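Local coordinates for protein DnaJ homolog subfamily C member 27-A (Xenopus laevis, PDB 6JMG) that binds GTP with magnesium as a Rab-family small GTPase carrying a J domain, and is possibly involved in regulating the MEK/ERK pathway, at residues K39-K44 with S164-E169. Residues are numbered along the deposited sequence; the frame is centred on the assembly and turned at random.
Sequences KRFVPK and SAQSGE. With GTP (guanosine-5'-triphosphate), chain C.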
ATOM      1  N   LYS A  39       8.043 -15.012 -21.318  1.00 67.18           N
ATOM      2  CA  LYS A  39       9.308 -14.791 -22.010  1.00 62.07           C
ATOM      3  C   LYS A  39       9.102 -14.325 -23.453  1.00 61.44           C
ATOM      4  O   LYS A  39       9.626 -14.902 -24.410  1.00 56.31           O
ATOM      5  CB  LYS A  39      10.163 -16.068 -21.962  1.00 56.28           C
ATOM      6  CG  LYS A  39      10.303 -16.711 -20.567  1.00 75.27           C
ATOM      7  CD  LYS A  39      11.515 -16.139 -19.796  1.00 97.61           C
ATOM      8  CE  LYS A  39      11.162 -15.649 -18.356  1.00100.75           C
ATOM      9  NZ  LYS A  39      12.134 -14.629 -17.764  1.00 94.05           N
ATOM     10  N   ARG A  40       8.377 -13.212 -23.591  1.00 54.59           N
ATOM     11  CA  ARG A  40       8.102 -12.689 -24.919  1.00 58.71           C
ATOM     12  C   ARG A  40       7.836 -11.192 -24.852  1.00 55.76           C
ATOM     13  O   ARG A  40       7.504 -10.649 -23.797  1.00 57.43           O
ATOM     14  CB  ARG A  40       6.940 -13.430 -25.574  1.00 58.60           C
ATOM     15  CG  ARG A  40       5.680 -13.498 -24.766  1.00 62.39           C
ATOM     16  CD  ARG A  40       4.607 -14.128 -25.622  1.00 72.07           C
ATOM     17  NE  ARG A  40       3.297 -14.088 -25.004  1.00 76.97           N
ATOM     18  CZ  ARG A  40       2.160 -13.950 -25.669  1.00 72.86           C
ATOM     19  NH1 ARG A  40       2.157 -13.819 -26.991  1.00 73.87           N
ATOM     20  NH2 ARG A  40       1.022 -13.942 -24.998  1.00 71.84           N
ATOM     21  N   PHE A  41       8.026 -10.519 -25.994  1.00 59.17           N
ATOM     22  CA  PHE A  41       7.791  -9.079 -26.083  1.00 60.12           C
ATOM     23  C   PHE A  41       7.581  -8.669 -27.536  1.00 65.78           C
ATOM     24  O   PHE A  41       8.411  -8.979 -28.399  1.00 72.61           O
ATOM     25  CB  PHE A  41       8.959  -8.269 -25.504  1.00 53.73           C
ATOM     26  CG  PHE A  41       8.842  -6.800 -25.786  1.00 63.12           C
ATOM     27  CD1 PHE A  41       8.059  -5.979 -24.963  1.00 53.32           C
ATOM     28  CD2 PHE A  41       9.456  -6.238 -26.905  1.00 60.81           C
ATOM     29  CE1 PHE A  41       7.918  -4.644 -25.240  1.00 52.19           C
ATOM     30  CE2 PHE A  41       9.318  -4.890 -27.184  1.00 56.74           C
ATOM     31  CZ  PHE A  41       8.560  -4.092 -26.352  1.00 58.02           C
ATOM     32  N   VAL A  42       6.514  -7.920 -27.790  1.00 62.11           N
ATOM     33  CA  VAL A  42       6.259  -7.373 -29.123  1.00 62.24           C
ATOM     34  C   VAL A  42       6.058  -5.864 -29.020  1.00 66.76           C
ATOM     35  O   VAL A  42       5.499  -5.376 -28.028  1.00 64.90           O
ATOM     36  CB  VAL A  42       5.068  -8.060 -29.826  1.00 53.90           C
ATOM     37  CG1 VAL A  42       5.366  -9.536 -30.046  1.00 54.59           C
ATOM     38  CG2 VAL A  42       3.736  -7.799 -29.109  1.00 53.03           C
ATOM     39  N   PRO A  43       6.528  -5.085 -29.999  1.00 69.77           N
ATOM     40  CA  PRO A  43       6.315  -3.632 -29.943  1.00 64.86           C
ATOM     41  C   PRO A  43       4.877  -3.218 -30.255  1.00 52.86           C
ATOM     42  O   PRO A  43       4.487  -2.094 -29.928  1.00 57.54           O
ATOM     43  CB  PRO A  43       7.278  -3.108 -31.011  1.00 54.03           C
ATOM     44  CG  PRO A  43       7.427  -4.251 -31.968  1.00 54.78           C
ATOM     45  CD  PRO A  43       7.433  -5.461 -31.101  1.00 54.67           C
ATOM     46  N   LYS A  44       4.079  -4.091 -30.868  1.00 53.06           N
ATOM     47  CA  LYS A  44       2.736  -3.728 -31.290  1.00 63.46           C
ATOM     48  C   LYS A  44       1.805  -3.660 -30.080  1.00 71.83           C
ATOM     49  O   LYS A  44       1.726  -4.610 -29.294  1.00 73.13           O
ATOM     50  CB  LYS A  44       2.246  -4.760 -32.304  1.00 53.36           C
ATOM     51  CG  LYS A  44       0.869  -4.549 -32.859  1.00 59.25           C
ATOM     52  CD  LYS A  44       0.577  -5.664 -33.860  1.00 68.40           C
ATOM     53  CE  LYS A  44      -0.699  -5.362 -34.660  1.00 92.27           C
ATOM     54  NZ  LYS A  44      -0.792  -3.896 -35.007  1.00101.28           N
ATOM     55  N   SER A 164      12.598  -2.244 -18.206  1.00 59.00           N
ATOM     56  CA  SER A 164      12.247  -2.196 -19.612  1.00 62.76           C
ATOM     57  C   SER A 164      11.731  -3.566 -19.991  1.00 60.81           C
ATOM     58  O   SER A 164      12.465  -4.557 -19.915  1.00 66.09           O
ATOM     59  CB  SER A 164      13.439  -1.807 -20.502  1.00 63.47           C
ATOM     60  OG  SER A 164      13.156  -2.038 -21.878  1.00 53.67           O
ATOM     61  N   ALA A 165      10.476  -3.616 -20.416  1.00 54.69           N
ATOM     62  CA  ALA A 165       9.968  -4.873 -20.942  1.00 54.90           C
ATOM     63  C   ALA A 165      10.598  -5.196 -22.284  1.00 59.69           C
ATOM     64  O   ALA A 165      10.651  -6.370 -22.669  1.00 61.03           O
ATOM     65  CB  ALA A 165       8.441  -4.812 -21.062  1.00 51.02           C
ATOM     66  N   GLN A 166      11.090  -4.173 -22.996  1.00 61.31           N
ATOM     67  CA  GLN A 166      11.690  -4.396 -24.305  1.00 64.06           C
ATOM     68  C   GLN A 166      13.074  -5.009 -24.177  1.00 57.16           C
ATOM     69  O   GLN A 166      13.380  -5.998 -24.840  1.00 55.45           O
ATOM     70  CB  GLN A 166      11.754  -3.078 -25.073  1.00 71.19           C
ATOM     71  CG  GLN A 166      12.241  -3.204 -26.506  1.00 71.66           C
ATOM     72  CD  GLN A 166      13.739  -3.073 -26.607  1.00 77.72           C
ATOM     73  OE1 GLN A 166      14.357  -2.327 -25.842  1.00 73.78           O
ATOM     74  NE2 GLN A 166      14.340  -3.806 -27.547  1.00 79.62           N
ATOM     75  N   SER A 167      13.900  -4.470 -23.293  1.00 66.62           N
ATOM     76  CA  SER A 167      15.257  -4.952 -23.091  1.00 62.70           C
ATOM     77  C   SER A 167      15.354  -6.072 -22.067  1.00 65.68           C
ATOM     78  O   SER A 167      16.347  -6.811 -22.070  1.00 71.54           O
ATOM     79  CB  SER A 167      16.147  -3.801 -22.636  1.00 56.59           C
ATOM     80  OG  SER A 167      16.116  -3.681 -21.217  1.00 72.76           O
ATOM     81  N   GLY A 168      14.383  -6.174 -21.163  1.00 54.42           N
ATOM     82  CA  GLY A 168      14.470  -7.075 -20.032  1.00 59.64           C
ATOM     83  C   GLY A 168      15.114  -6.485 -18.790  1.00 58.85           C
ATOM     84  O   GLY A 168      14.956  -7.057 -17.703  1.00 63.70           O
ATOM     85  N   GLU A 169      15.789  -5.334 -18.902  1.00 59.06           N
ATOM     86  CA  GLU A 169      16.478  -4.739 -17.756  1.00 58.10           C
ATOM     87  C   GLU A 169      15.512  -4.526 -16.597  1.00 65.58           C
ATOM     88  O   GLU A 169      14.408  -4.004 -16.784  1.00 60.99           O
ATOM     89  CB  GLU A 169      17.089  -3.406 -18.166  1.00 54.51           C
ATOM     90  CG  GLU A 169      18.062  -2.783 -17.179  1.00 68.25           C
ATOM     91  CD  GLU A 169      18.570  -1.425 -17.673  1.00 72.26           C
ATOM     92  OE1 GLU A 169      18.393  -1.140 -18.881  1.00 80.36           O
ATOM     93  OE2 GLU A 169      19.140  -0.644 -16.870  1.00 62.84           O
TER
HETATM   94  PG  GTP C 301      -3.171  -0.846 -21.408  1.00 61.34           P
HETATM   95  O1G GTP C 301      -3.451  -2.325 -21.250  1.00 47.09           O
HETATM   96  O2G GTP C 301      -3.455  -0.081 -20.140  1.00 46.63           O
HETATM   97  O3G GTP C 301      -4.031  -0.292 -22.530  1.00 57.06           O
HETATM   98  O3B GTP C 301      -1.610  -0.537 -21.704  1.00 64.58           O
HETATM   99  PB  GTP C 301      -0.398  -1.354 -21.027  1.00 63.80           P
HETATM  100  O1B GTP C 301       0.041  -0.710 -19.739  1.00 52.01           O
HETATM  101  O2B GTP C 301      -0.688  -2.814 -20.770  1.00 47.53           O
HETATM  102  O3A GTP C 301       0.795  -1.140 -22.085  1.00 69.93           O
HETATM  103  PA  GTP C 301       1.393  -2.339 -22.969  1.00 59.82           P
HETATM  104  O1A GTP C 301       2.051  -3.407 -22.129  1.00 54.27           O
HETATM  105  O2A GTP C 301       0.344  -2.952 -23.848  1.00 59.19           O
HETATM  106  O5' GTP C 301       2.434  -1.502 -23.838  1.00 62.49           O
HETATM  107  C5' GTP C 301       1.995  -0.372 -24.553  1.00 63.66           C
HETATM  108  C4' GTP C 301       2.964  -0.159 -25.710  1.00 54.57           C
HETATM  109  O4' GTP C 301       4.209   0.189 -25.169  1.00 57.22           O
HETATM  110  C3' GTP C 301       3.218  -1.387 -26.549  1.00 50.49           C
HETATM  111  O3' GTP C 301       3.396  -0.885 -27.837  1.00 52.00           O
HETATM  112  C2' GTP C 301       4.548  -1.941 -26.097  1.00 59.42           C
HETATM  113  O2' GTP C 301       5.341  -2.485 -27.128  1.00 59.82           O
HETATM  114  C1' GTP C 301       5.229  -0.699 -25.614  1.00 51.18           C
HETATM  115  N9  GTP C 301       6.137  -0.980 -24.502  1.00 58.35           N
HETATM  116  C8  GTP C 301       5.834  -1.617 -23.325  1.00 56.33           C
HETATM  117  N7  GTP C 301       6.951  -1.627 -22.549  1.00 57.76           N
HETATM  118  C5  GTP C 301       7.949  -1.007 -23.220  1.00 63.62           C
HETATM  119  C6  GTP C 301       9.270  -0.743 -22.894  1.00 63.49           C
HETATM  120  O6  GTP C 301       9.741  -1.106 -21.819  1.00 56.12           O
HETATM  121  N1  GTP C 301      10.062  -0.047 -23.783  1.00 67.33           N
HETATM  122  C2  GTP C 301       9.558   0.370 -24.991  1.00 60.88           C
HETATM  123  N2  GTP C 301      10.355   1.020 -25.828  1.00 74.61           N
HETATM  124  N3  GTP C 301       8.239   0.104 -25.318  1.00 59.27           N
HETATM  125  C4  GTP C 301       7.452  -0.580 -24.447  1.00 64.24           C
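Phe41 lays one face of its ring against CA and CB of Gln166, in a CH-pi contact that places Gln166 CA 3.6 Å from the ring centroid and only 6° off the ring normal. CB lies over the same face, 3.6 Å from Phe41 CZ, and CG, anti to the backbone N (chi1 -175°), comes within 3.4 Å of Phe41 CE2; beyond CG the chain bends and leads away. The aliphatic CB and CG suit this place because they pack against the ring without turning a polar atom to it. With its own CG anti to the backbone N (chi1 171°), the Phe41 side chain reaches across from 39-44 to 164-169. At the other rim, CD1 lies 4.1 Å from Ala165 CB, a methyl small enough to fit between the phenylalanine, Cys31 of helix 29-38 and the base, where it is 3.8 Å from GTP N7. Phe41 CZ approaches GTP O2' obliquely, at 3.7 Å. Exchanging Phe41 for an alanine would probably open a gap beside Gln166 and Ala165 and leave the ribose side of the nucleotide less well covered. On that side the backbone of 39-44 takes over, with Pro43 O accepting from GTP O3' at 2.7 Å. Ala165 N makes a weak hydrogen bond to GTP O6. Within 164-169, Ser164 OG accepts from Ser167 N at 2.9 Å in an ST motif that ties up the turn, and it is also bonded to Asp137. The two loops thus meet over the nucleoside: 39-44 follows the helix after the P-loop and leads into what corresponds to the first switch region of Ras-like GTPases, and 164-169 carries the Ser-Ala guanine-recognition motif (G5) of that fold.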